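Side-chain contacts in sulfite reductase [ferredoxin] (Mycobacterium tuberculosis, PDB 1ZJ8), which catalyses the ferredoxin-dependent reduction of sulfite to sulfide, using siroheme and a [4Fe-4S] cluster as cofactors: residues A[51-56]-A[156-161]; A[261-266]-A[305-310]; A[492-495]-A[499-502]. One frame throughout, in Å; residues are numbered along the deposited sequence.

Contact 1 of 3, residues A[51-56]-A[156-161]; sequences ERIENI and EIWRRL
Glu54 OE2 is held in a salt bridge by Arg50, one turn earlier on the same helix, and it also borders the indole of Trp158, 4.2 Å from CE3. Arg50 makes a cation-pi contact with that same indole, and in this way one guanidinium ties the carboxylate and the ring together across the gap between the helices. The carboxylate plane stands almost perpendicular to the indole, at 86°. Glu54 leaves the backbone pointing neither at nor away from the partner helix; its extended chain beyond CG carries the acid over to Trp158.

Ile53 supplies the apolar half. Its CG2 branch lies 4.1 Å from Trp158 CZ3, while CG1 comes equally near to Trp158 CH2, and the two side chains cross at about a right angle. With CG1 anti to the carbonyl carbon (chi1 -57°), the two branches of Ile53 touch neighbouring carbons of the six-membered ring. The contact is thus small, two side chains against one large ring whose reach spans a backbone separation of 9.5 Å between Glu54 CA and Glu156 CA. The indole nitrogen is satisfied elsewhere, NE1 being hydrogen-bonded to Thr168.

Further round helix 154-162, charges are paired locally: Glu156 OE1 takes both Arg159 NH2, at 2.8 Å, and Arg160 NE, at 3.2 Å, while the bond from Arg160 NH2 to Glu156 OE2 is weak. Arg160 NH2 has a second acidic partner in Glu130.

In the fold, the contact joins helix 49-60, near the N-terminus, to helix 154-162 of the first ferredoxin-like half domain. Trp77 also meets the indole ring, Phe74 touches Ile53, and helix 118-131 packs against Ile157, Arg160 and Leu161.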
ATOM      1  N   GLU A  51      21.776 -10.771 -12.744  1.00 69.83           N
ATOM      2  CA  GLU A  51      22.636 -11.588 -13.635  1.00 69.84           C
ATOM      3  C   GLU A  51      22.548 -13.071 -13.250  1.00 69.50           C
ATOM      4  O   GLU A  51      22.330 -13.931 -14.108  1.00 69.17           O
ATOM      5  CB  GLU A  51      24.109 -11.124 -13.613  1.00 70.32           C
ATOM      6  CG  GLU A  51      24.368  -9.655 -14.041  1.00 71.53           C
ATOM      7  CD  GLU A  51      24.023  -9.348 -15.509  1.00 73.10           C
ATOM      8  OE1 GLU A  51      22.818  -9.214 -15.828  1.00 73.48           O
ATOM      9  OE2 GLU A  51      24.960  -9.204 -16.335  1.00 73.56           O
ATOM     10  N   ARG A  52      22.698 -13.349 -11.955  1.00 69.14           N
ATOM     11  CA  ARG A  52      22.520 -14.707 -11.422  1.00 69.02           C
ATOM     12  C   ARG A  52      21.149 -15.321 -11.727  1.00 68.95           C
ATOM     13  O   ARG A  52      21.033 -16.551 -11.796  1.00 69.04           O
ATOM     14  CB  ARG A  52      22.763 -14.751  -9.907  1.00 68.94           C
ATOM     15  CG  ARG A  52      24.213 -14.913  -9.526  1.00 68.62           C
ATOM     16  CD  ARG A  52      24.366 -14.891  -8.029  1.00 68.65           C
ATOM     17  NE  ARG A  52      24.122 -13.559  -7.472  1.00 68.46           N
ATOM     18  CZ  ARG A  52      24.178 -13.265  -6.173  1.00 68.68           C
ATOM     19  NH1 ARG A  52      24.471 -14.208  -5.287  1.00 68.67           N
ATOM     20  NH2 ARG A  52      23.949 -12.024  -5.749  1.00 69.01           N
ATOM     21  N   ILE A  53      20.119 -14.485 -11.890  1.00 68.79           N
ATOM     22  CA  ILE A  53      18.790 -14.972 -12.290  1.00 68.72           C
ATOM     23  C   ILE A  53      18.856 -15.393 -13.753  1.00 68.66           C
ATOM     24  O   ILE A  53      18.468 -16.507 -14.102  1.00 68.53           O
ATOM     25  CB  ILE A  53      17.670 -13.893 -12.156  1.00 68.62           C
ATOM     26  CG1 ILE A  53      17.563 -13.338 -10.726  1.00 68.85           C
ATOM     27  CG2 ILE A  53      16.327 -14.447 -12.601  1.00 68.51           C
ATOM     28  CD1 ILE A  53      16.909 -14.253  -9.718  1.00 68.73           C
ATOM     29  N   GLU A  54      19.359 -14.497 -14.600  1.00 68.73           N
ATOM     30  CA  GLU A  54      19.371 -14.739 -16.046  1.00 68.89           C
ATOM     31  C   GLU A  54      20.406 -15.777 -16.461  1.00 68.97           C
ATOM     32  O   GLU A  54      20.191 -16.486 -17.448  1.00 69.08           O
ATOM     33  CB  GLU A  54      19.641 -13.462 -16.832  1.00 69.06           C
ATOM     34  CG  GLU A  54      18.616 -12.364 -16.647  1.00 69.04           C
ATOM     35  CD  GLU A  54      19.238 -10.992 -16.794  1.00 68.80           C
ATOM     36  OE1 GLU A  54      20.472 -10.894 -16.624  1.00 68.32           O
ATOM     37  OE2 GLU A  54      18.502 -10.019 -17.071  1.00 68.23           O
ATOM     38  N   ASN A  55      21.525 -15.847 -15.731  1.00 68.92           N
ATOM     39  CA  ASN A  55      22.594 -16.823 -16.015  1.00 68.92           C
ATOM     40  C   ASN A  55      22.299 -18.192 -15.408  1.00 68.88           C
ATOM     41  O   ASN A  55      22.135 -19.177 -16.127  1.00 68.83           O
ATOM     42  CB  ASN A  55      23.948 -16.339 -15.472  1.00 68.88           C
ATOM     43  CG  ASN A  55      24.504 -15.137 -16.227  1.00 68.69           C
ATOM     44  OD1 ASN A  55      24.035 -14.776 -17.324  1.00 68.26           O
ATOM     45  ND2 ASN A  55      25.528 -14.510 -15.641  1.00 67.87           N
ATOM     46  N   ILE A  56      22.221 -18.229 -14.079  1.00 68.94           N
ATOM     47  CA  ILE A  56      22.069 -19.477 -13.317  1.00 69.03           C
ATOM     48  C   ILE A  56      20.598 -19.898 -13.142  1.00 69.02           C
ATOM     49  O   ILE A  56      20.095 -20.783 -13.861  1.00 69.13           O
ATOM     50  CB  ILE A  56      22.729 -19.366 -11.876  1.00 69.29           C
ATOM     51  CG1 ILE A  56      24.189 -18.866 -11.952  1.00 69.62           C
ATOM     52  CG2 ILE A  56      22.622 -20.695 -11.119  1.00 68.94           C
ATOM     53  CD1 ILE A  56      25.085 -19.642 -12.917  1.00 69.80           C
ATOM     54  N   GLU A 156      11.992 -13.503 -19.200  1.00 50.57           N
ATOM     55  CA  GLU A 156      10.995 -13.284 -20.267  1.00 50.81           C
ATOM     56  C   GLU A 156      10.040 -12.156 -19.864  1.00 51.03           C
ATOM     57  O   GLU A 156       9.748 -11.255 -20.656  1.00 51.14           O
ATOM     58  CB  GLU A 156      10.186 -14.569 -20.546  1.00 51.00           C
ATOM     59  CG  GLU A 156       9.947 -14.893 -22.032  1.00 51.22           C
ATOM     60  CD  GLU A 156       8.861 -14.048 -22.699  1.00 52.50           C
ATOM     61  OE1 GLU A 156       8.914 -12.807 -22.571  1.00 53.17           O
ATOM     62  OE2 GLU A 156       7.978 -14.622 -23.387  1.00 51.98           O
ATOM     63  N   ILE A 157       9.566 -12.210 -18.623  1.00 50.97           N
ATOM     64  CA  ILE A 157       8.669 -11.191 -18.113  1.00 50.94           C
ATOM     65  C   ILE A 157       9.357  -9.824 -18.158  1.00 51.08           C
ATOM     66  O   ILE A 157       8.821  -8.880 -18.763  1.00 50.90           O
ATOM     67  CB  ILE A 157       8.181 -11.540 -16.683  1.00 51.05           C
ATOM     68  CG1 ILE A 157       7.265 -12.778 -16.747  1.00 50.97           C
ATOM     69  CG2 ILE A 157       7.466 -10.346 -16.052  1.00 50.70           C
ATOM     70  CD1 ILE A 157       6.981 -13.431 -15.421  1.00 50.46           C
ATOM     71  N   TRP A 158      10.552  -9.738 -17.556  1.00 51.13           N
ATOM     72  CA  TRP A 158      11.318  -8.477 -17.482  1.00 51.19           C
ATOM     73  C   TRP A 158      11.462  -7.810 -18.840  1.00 51.45           C
ATOM     74  O   TRP A 158      11.479  -6.585 -18.968  1.00 51.34           O
ATOM     75  CB  TRP A 158      12.710  -8.721 -16.899  1.00 51.05           C
ATOM     76  CG  TRP A 158      12.751  -8.775 -15.385  1.00 51.26           C
ATOM     77  CD1 TRP A 158      11.856  -8.207 -14.501  1.00 51.12           C
ATOM     78  CD2 TRP A 158      13.770  -9.378 -14.582  1.00 51.09           C
ATOM     79  NE1 TRP A 158      12.249  -8.444 -13.207  1.00 51.12           N
ATOM     80  CE2 TRP A 158      13.420  -9.160 -13.225  1.00 51.64           C
ATOM     81  CE3 TRP A 158      14.943 -10.081 -14.873  1.00 50.78           C
ATOM     82  CZ2 TRP A 158      14.205  -9.629 -12.165  1.00 51.22           C
ATOM     83  CZ3 TRP A 158      15.715 -10.544 -13.827  1.00 50.97           C
ATOM     84  CH2 TRP A 158      15.345 -10.320 -12.489  1.00 51.12           C
ATOM     85  N   ARG A 159      11.549  -8.647 -19.853  1.00 51.94           N
ATOM     86  CA  ARG A 159      11.735  -8.204 -21.202  1.00 52.44           C
ATOM     87  C   ARG A 159      10.440  -7.585 -21.784  1.00 52.38           C
ATOM     88  O   ARG A 159      10.490  -6.522 -22.419  1.00 52.30           O
ATOM     89  CB  ARG A 159      12.239  -9.403 -22.008  1.00 52.81           C
ATOM     90  CG  ARG A 159      13.268  -9.077 -23.081  1.00 54.66           C
ATOM     91  CD  ARG A 159      12.732  -9.384 -24.468  1.00 57.54           C
ATOM     92  NE  ARG A 159      12.132 -10.727 -24.528  1.00 59.08           N
ATOM     93  CZ  ARG A 159      10.862 -11.003 -24.867  1.00 59.46           C
ATOM     94  NH1 ARG A 159      10.003 -10.031 -25.219  1.00 58.89           N
ATOM     95  NH2 ARG A 159      10.451 -12.278 -24.873  1.00 59.36           N
ATOM     96  N   ARG A 160       9.290  -8.230 -21.550  1.00 52.30           N
ATOM     97  CA  ARG A 160       7.984  -7.668 -21.970  1.00 52.22           C
ATOM     98  C   ARG A 160       7.588  -6.433 -21.149  1.00 52.10           C
ATOM     99  O   ARG A 160       6.998  -5.489 -21.675  1.00 52.09           O
ATOM    100  CB  ARG A 160       6.854  -8.694 -21.845  1.00 52.14           C
ATOM    101  CG  ARG A 160       7.089  -9.989 -22.578  1.00 52.37           C
ATOM    102  CD  ARG A 160       5.789 -10.619 -23.058  1.00 52.74           C
ATOM    103  NE  ARG A 160       5.823 -12.076 -22.924  1.00 53.91           N
ATOM    104  CZ  ARG A 160       4.895 -12.917 -23.394  1.00 54.17           C
ATOM    105  NH1 ARG A 160       3.828 -12.471 -24.050  1.00 54.39           N
ATOM    106  NH2 ARG A 160       5.030 -14.222 -23.200  1.00 53.54           N
ATOM    107  N   LEU A 161       7.888  -6.469 -19.851  1.00 51.92           N
ATOM    108  CA  LEU A 161       7.631  -5.343 -18.958  1.00 51.78           C
ATOM    109  C   LEU A 161       8.433  -4.121 -19.356  1.00 51.81           C
ATOM    110  O   LEU A 161       7.899  -3.010 -19.407  1.00 51.92           O
ATOM    111  CB  LEU A 161       8.039  -5.695 -17.541  1.00 51.57           C
ATOM    112  CG  LEU A 161       7.149  -6.677 -16.816  1.00 52.00           C
ATOM    113  CD1 LEU A 161       7.788  -6.953 -15.467  1.00 52.44           C
ATOM    114  CD2 LEU A 161       5.727  -6.139 -16.662  1.00 51.95           C
TER

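Contact 2 of 3, residues A[261-266]-A[305-310]; sequences NPMLAQ and LIKDWG
Met263 sends its CB toward the helix that carries Lys307, and the side chain bridges the gap atom by atom. CG continues the chain outward, with CG-SD anti to the CA-CB bond (chi2 -178°), which delivers SD to 4.1 Å from Lys307 CB. At chi3 the chain bends, and the terminal CE settles against the aliphatic base of the lysine, 3.6 Å from Lys307 CB and equally near to Lys307 CG. The two side chains cross at about a right angle: the thioether end touches the first methylenes of the lysine.

Met263 belongs to the loop between strands 249-254 and 266-272, antiparallel neighbours in a six-stranded mixed sheet of the first nitrite and sulfite reductase 4Fe-4S domain. Its partner is the last part of helix 302-309, so the contact lays a helix end beside the loop that leads into strand 266-272. Lys303, earlier on the helix, adds a polar tie by hydrogen-bonding Asn261 O.

A second touch comes from the start of strand 266-272, whose Gln266 pairs through its backbone with Val254. Gln266 NE2 approaches Ile306 CG2 at 3.4 Å, an amide group against a methyl, and the two side chains run past each other in opposite directions. The other branch of Ile306 leads away from the loop, and Phe314 of helix 311-323 packs on this residue.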
ATOM      1  N   ASN A 261       3.690  -1.425  15.903  1.00 45.15           N
ATOM      2  CA  ASN A 261       3.846  -0.156  16.637  1.00 45.04           C
ATOM      3  C   ASN A 261       3.544   1.090  15.786  1.00 44.59           C
ATOM      4  O   ASN A 261       4.457   1.699  15.234  1.00 44.83           O
ATOM      5  CB  ASN A 261       5.248  -0.078  17.251  1.00 45.54           C
ATOM      6  CG  ASN A 261       5.251   0.646  18.580  1.00 47.24           C
ATOM      7  OD1 ASN A 261       4.684   1.734  18.706  1.00 50.65           O
ATOM      8  ND2 ASN A 261       5.872   0.041  19.586  1.00 48.32           N
ATOM      9  N   PRO A 262       2.261   1.492  15.706  1.00 43.93           N
ATOM     10  CA  PRO A 262       1.842   2.526  14.760  1.00 43.56           C
ATOM     11  C   PRO A 262       2.245   3.925  15.182  1.00 43.00           C
ATOM     12  O   PRO A 262       2.270   4.212  16.367  1.00 43.00           O
ATOM     13  CB  PRO A 262       0.311   2.409  14.782  1.00 43.76           C
ATOM     14  CG  PRO A 262       0.001   1.965  16.154  1.00 43.81           C
ATOM     15  CD  PRO A 262       1.129   1.025  16.529  1.00 43.96           C
ATOM     16  N   MET A 263       2.524   4.786  14.207  1.00 42.50           N
ATOM     17  CA  MET A 263       2.923   6.172  14.464  1.00 42.18           C
ATOM     18  C   MET A 263       2.603   7.075  13.261  1.00 41.45           C
ATOM     19  O   MET A 263       2.993   6.772  12.119  1.00 41.06           O
ATOM     20  CB  MET A 263       4.424   6.261  14.732  1.00 41.87           C
ATOM     21  CG  MET A 263       4.920   5.603  16.005  1.00 42.63           C
ATOM     22  SD  MET A 263       6.714   5.818  16.240  1.00 44.58           S
ATOM     23  CE  MET A 263       6.838   7.637  16.114  1.00 44.79           C
ATOM     24  N   LEU A 264       1.918   8.187  13.526  1.00 40.85           N
ATOM     25  CA  LEU A 264       1.630   9.182  12.492  1.00 40.46           C
ATOM     26  C   LEU A 264       2.877   9.989  12.099  1.00 40.10           C
ATOM     27  O   LEU A 264       3.577  10.542  12.951  1.00 40.37           O
ATOM     28  CB  LEU A 264       0.538  10.155  12.963  1.00 40.20           C
ATOM     29  CG  LEU A 264      -0.853   9.591  13.221  1.00 39.98           C
ATOM     30  CD1 LEU A 264      -1.741  10.661  13.824  1.00 39.64           C
ATOM     31  CD2 LEU A 264      -1.449   9.026  11.943  1.00 40.44           C
ATOM     32  N   ALA A 265       3.135  10.078  10.803  1.00 39.54           N
ATOM     33  CA  ALA A 265       4.152  10.991  10.300  1.00 39.25           C
ATOM     34  C   ALA A 265       3.758  12.428  10.641  1.00 38.93           C
ATOM     35  O   ALA A 265       2.577  12.758  10.738  1.00 38.15           O
ATOM     36  CB  ALA A 265       4.360  10.813   8.781  1.00 39.12           C
ATOM     37  N   GLN A 266       4.779  13.267  10.833  1.00 39.20           N
ATOM     38  CA  GLN A 266       4.617  14.617  11.389  1.00 39.12           C
ATOM     39  C   GLN A 266       5.260  15.680  10.490  1.00 38.95           C
ATOM     40  O   GLN A 266       6.291  15.444   9.875  1.00 38.86           O
ATOM     41  CB  GLN A 266       5.258  14.674  12.769  1.00 39.12           C
ATOM     42  CG  GLN A 266       5.080  13.393  13.588  1.00 39.32           C
ATOM     43  CD  GLN A 266       6.024  13.345  14.758  1.00 39.52           C
ATOM     44  OE1 GLN A 266       5.921  14.157  15.697  1.00 38.43           O
ATOM     45  NE2 GLN A 266       6.981  12.408  14.701  1.00 38.17           N
ATOM     46  N   LEU A 305      13.550   6.392  14.743  1.00 49.68           N
ATOM     47  CA  LEU A 305      14.531   7.479  14.730  1.00 49.45           C
ATOM     48  C   LEU A 305      13.867   8.824  14.962  1.00 49.38           C
ATOM     49  O   LEU A 305      14.379   9.664  15.717  1.00 49.38           O
ATOM     50  CB  LEU A 305      15.250   7.502  13.375  1.00 49.71           C
ATOM     51  CG  LEU A 305      16.496   8.381  13.184  1.00 49.98           C
ATOM     52  CD1 LEU A 305      17.568   8.046  14.218  1.00 50.32           C
ATOM     53  CD2 LEU A 305      17.057   8.223  11.760  1.00 49.63           C
ATOM     54  N   ILE A 306      12.722   9.014  14.305  1.00 49.16           N
ATOM     55  CA  ILE A 306      11.937  10.248  14.426  1.00 49.00           C
ATOM     56  C   ILE A 306      11.276  10.342  15.787  1.00 48.75           C
ATOM     57  O   ILE A 306      11.100  11.440  16.309  1.00 48.43           O
ATOM     58  CB  ILE A 306      10.833  10.353  13.352  1.00 48.97           C
ATOM     59  CG1 ILE A 306      11.418  10.212  11.933  1.00 48.88           C
ATOM     60  CG2 ILE A 306      10.062  11.661  13.516  1.00 49.08           C
ATOM     61  CD1 ILE A 306      12.422  11.283  11.537  1.00 48.68           C
ATOM     62  N   LYS A 307      10.895   9.197  16.357  1.00 48.82           N
ATOM     63  CA  LYS A 307      10.358   9.193  17.726  1.00 49.02           C
ATOM     64  C   LYS A 307      11.426   9.643  18.749  1.00 49.18           C
ATOM     65  O   LYS A 307      11.157  10.481  19.609  1.00 48.87           O
ATOM     66  CB  LYS A 307       9.803   7.831  18.129  1.00 48.84           C
ATOM     67  CG  LYS A 307       8.727   7.939  19.202  1.00 48.53           C
ATOM     68  CD  LYS A 307       8.773   6.761  20.150  1.00 48.65           C
ATOM     69  CE  LYS A 307       7.545   6.722  21.034  1.00 48.48           C
ATOM     70  NZ  LYS A 307       7.369   5.366  21.601  1.00 48.32           N
ATOM     71  N   ASP A 308      12.633   9.091  18.629  1.00 49.33           N
ATOM     72  CA  ASP A 308      13.734   9.420  19.532  1.00 49.32           C
ATOM     73  C   ASP A 308      14.202  10.878  19.400  1.00 49.24           C
ATOM     74  O   ASP A 308      14.147  11.632  20.375  1.00 49.20           O
ATOM     75  CB  ASP A 308      14.900   8.445  19.303  1.00 49.57           C
ATOM     76  CG  ASP A 308      14.586   7.047  19.802  1.00 50.39           C
ATOM     77  OD1 ASP A 308      13.894   6.950  20.846  1.00 51.49           O
ATOM     78  OD2 ASP A 308      15.025   6.054  19.162  1.00 51.03           O
ATOM     79  N   TRP A 309      14.639  11.260  18.195  1.00 49.02           N
ATOM     80  CA  TRP A 309      15.158  12.615  17.912  1.00 48.68           C
ATOM     81  C   TRP A 309      14.182  13.762  18.151  1.00 48.41           C
ATOM     82  O   TRP A 309      14.534  14.779  18.763  1.00 48.34           O
ATOM     83  CB  TRP A 309      15.579  12.712  16.451  1.00 48.72           C
ATOM     84  CG  TRP A 309      16.880  12.059  16.141  1.00 48.97           C
ATOM     85  CD1 TRP A 309      17.584  11.198  16.932  1.00 48.74           C
ATOM     86  CD2 TRP A 309      17.627  12.197  14.926  1.00 48.94           C
ATOM     87  NE1 TRP A 309      18.736  10.804  16.291  1.00 48.63           N
ATOM     88  CE2 TRP A 309      18.782  11.397  15.055  1.00 48.83           C
ATOM     89  CE3 TRP A 309      17.434  12.921  13.742  1.00 48.55           C
ATOM     90  CZ2 TRP A 309      19.738  11.293  14.039  1.00 48.88           C
ATOM     91  CZ3 TRP A 309      18.382  12.811  12.727  1.00 48.63           C
ATOM     92  CH2 TRP A 309      19.524  12.015  12.887  1.00 48.57           C
ATOM     93  N   GLY A 310      12.969  13.608  17.628  1.00 48.11           N
ATOM     94  CA  GLY A 310      12.033  14.725  17.493  1.00 47.82           C
ATOM     95  C   GLY A 310      12.269  15.444  16.171  1.00 47.67           C
ATOM     96  O   GLY A 310      13.370  15.384  15.604  1.00 47.73           O
TER

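Contact 3 of 3, residues A[492-495]-A[499-502]; sequences MIDD and GSVE
A chi1 of 62° places CG of Asp495 between its own backbone N and carbonyl carbon, which turns OD1 toward Val501 and leaves it 3.5 Å from Val501 CG2. Ile493 adopts the same kind of first torsion, 70° for CG1, and this brings Ile493 CG1 to 3.4 Å from Val501 O.

The backbones form an antiparallel beta hairpin. Ile493 and Val501 are a hydrogen-bonded pair: Ile493 N gives a bond of 2.8 Å to Val501 O, and Val501 N returns one of 2.6 Å to Ile493 O. Nearer the turn, Asp495 N bonds to Gly499 O, 2.8 Å away. The flanking non-hydrogen-bonded pairs, Met492 with Glu502 and Asp494 with Ser500, put their side chains on one face, and Ile493 and Val501 occupy the other. The N-to-C directions of these short segments make 137°, well short of antiparallel, so the strands are strongly twisted here.

The hairpin joins strands 486-494 and 500-508 of the mixed sheet in the second 4Fe-4S domain. Ile493 reaches past strand 500-508 to touch Lys526 and Thr528 of strand 520-528; on the other face, Phe438 meets Met492, and Glu502 OE2 accepts a hydrogen bond from Glu440 N in the loop after strand 425-427 that leads into helix 442-455.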
ATOM      1  N   MET A 492      -4.408 -16.208  15.855  1.00 60.50           N
ATOM      2  CA  MET A 492      -4.971 -17.481  16.294  1.00 62.16           C
ATOM      3  C   MET A 492      -5.721 -17.263  17.595  1.00 63.78           C
ATOM      4  O   MET A 492      -5.307 -16.454  18.438  1.00 63.66           O
ATOM      5  CB  MET A 492      -3.893 -18.548  16.462  1.00 62.29           C
ATOM      6  CG  MET A 492      -3.204 -18.956  15.161  1.00 62.80           C
ATOM      7  SD  MET A 492      -4.259 -19.939  14.081  1.00 63.59           S
ATOM      8  CE  MET A 492      -5.360 -18.719  13.448  1.00 62.86           C
ATOM      9  N   ILE A 493      -6.850 -17.960  17.726  1.00 66.08           N
ATOM     10  CA  ILE A 493      -7.660 -17.920  18.949  1.00 67.94           C
ATOM     11  C   ILE A 493      -8.117 -19.334  19.359  1.00 69.90           C
ATOM     12  O   ILE A 493      -7.852 -20.296  18.643  1.00 70.15           O
ATOM     13  CB  ILE A 493      -8.871 -16.977  18.795  1.00 67.94           C
ATOM     14  CG1 ILE A 493      -9.908 -17.540  17.827  1.00 67.73           C
ATOM     15  CG2 ILE A 493      -8.425 -15.584  18.333  1.00 68.12           C
ATOM     16  CD1 ILE A 493     -11.264 -16.879  17.979  1.00 67.78           C
ATOM     17  N   ASP A 494      -8.801 -19.453  20.499  1.00 72.38           N
ATOM     18  CA  ASP A 494      -9.215 -20.769  21.030  1.00 73.64           C
ATOM     19  C   ASP A 494     -10.729 -20.828  21.371  1.00 75.34           C
ATOM     20  O   ASP A 494     -11.311 -19.837  21.841  1.00 75.68           O
ATOM     21  CB  ASP A 494      -8.348 -21.145  22.255  1.00 74.02           C
ATOM     22  CG  ASP A 494      -8.638 -22.570  22.798  1.00 73.94           C
ATOM     23  OD1 ASP A 494      -8.336 -23.578  22.102  1.00 74.83           O
ATOM     24  OD2 ASP A 494      -9.152 -22.669  23.945  1.00 75.36           O
ATOM     25  N   ASP A 495     -11.352 -21.986  21.108  1.00 76.80           N
ATOM     26  CA  ASP A 495     -12.716 -22.298  21.598  1.00 77.69           C
ATOM     27  C   ASP A 495     -12.885 -23.784  21.975  1.00 78.79           C
ATOM     28  O   ASP A 495     -12.399 -24.673  21.260  1.00 78.99           O
ATOM     29  CB  ASP A 495     -13.772 -21.898  20.567  1.00 77.84           C
ATOM     30  CG  ASP A 495     -13.633 -22.663  19.254  1.00 78.49           C
ATOM     31  OD1 ASP A 495     -12.626 -23.397  19.061  1.00 77.97           O
ATOM     32  OD2 ASP A 495     -14.545 -22.522  18.407  1.00 79.45           O
ATOM     33  N   GLY A 499      -9.775 -26.906  20.290  1.00 79.48           N
ATOM     34  CA  GLY A 499      -9.784 -26.239  18.988  1.00 78.22           C
ATOM     35  C   GLY A 499      -9.256 -24.812  19.074  1.00 77.35           C
ATOM     36  O   GLY A 499      -9.872 -23.955  19.715  1.00 77.61           O
ATOM     37  N   SER A 500      -8.105 -24.565  18.445  1.00 75.70           N
ATOM     38  CA  SER A 500      -7.608 -23.199  18.256  1.00 73.99           C
ATOM     39  C   SER A 500      -7.813 -22.801  16.784  1.00 72.58           C
ATOM     40  O   SER A 500      -7.306 -23.473  15.876  1.00 72.61           O
ATOM     41  CB  SER A 500      -6.143 -23.056  18.675  1.00 74.11           C
ATOM     42  OG  SER A 500      -5.889 -21.743  19.167  1.00 73.48           O
ATOM     43  N   VAL A 501      -8.559 -21.715  16.563  1.00 70.41           N
ATOM     44  CA  VAL A 501      -9.086 -21.363  15.230  1.00 68.66           C
ATOM     45  C   VAL A 501      -8.557 -20.024  14.714  1.00 66.87           C
ATOM     46  O   VAL A 501      -8.048 -19.210  15.492  1.00 66.70           O
ATOM     47  CB  VAL A 501     -10.655 -21.287  15.247  1.00 68.70           C
ATOM     48  CG1 VAL A 501     -11.233 -21.224  13.814  1.00 68.84           C
ATOM     49  CG2 VAL A 501     -11.253 -22.466  16.019  1.00 68.53           C
ATOM     50  N   GLU A 502      -8.678 -19.813  13.400  1.00 64.55           N
ATOM     51  CA  GLU A 502      -8.445 -18.507  12.785  1.00 62.70           C
ATOM     52  C   GLU A 502      -9.574 -17.515  13.095  1.00 60.93           C
ATOM     53  O   GLU A 502     -10.754 -17.821  12.924  1.00 60.79           O
ATOM     54  CB  GLU A 502      -8.148 -18.635  11.270  1.00 62.71           C
ATOM     55  CG  GLU A 502      -9.337 -18.790  10.282  1.00 62.85           C
ATOM     56  CD  GLU A 502      -8.935 -18.483   8.821  1.00 62.51           C
ATOM     57  OE1 GLU A 502      -8.108 -19.219   8.238  1.00 61.39           O
ATOM     58  OE2 GLU A 502      -9.438 -17.490   8.253  1.00 61.97           O
TER

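The three contacts are separate and follow one another in series along the chain. Contacts 1 and 2 have centres 39 Å apart, contacts 1 and 3 are 43 Å apart, and contacts 2 and 3 are 34 Å apart, their nearest atoms still about 17 Å from each other. Two of them approach a cofactor from different domains: in contact 3 the side chain of Glu502 lies about 11 Å from the iron-sulfur cluster, with that of Met492 about 9 Å from the side chain of Cys474, a probable cluster ligand. Contacts 1 and 2 both lie away from the annotated sites, although the side chain of Met263 in contact 2 comes to about 9 Å from siroheme.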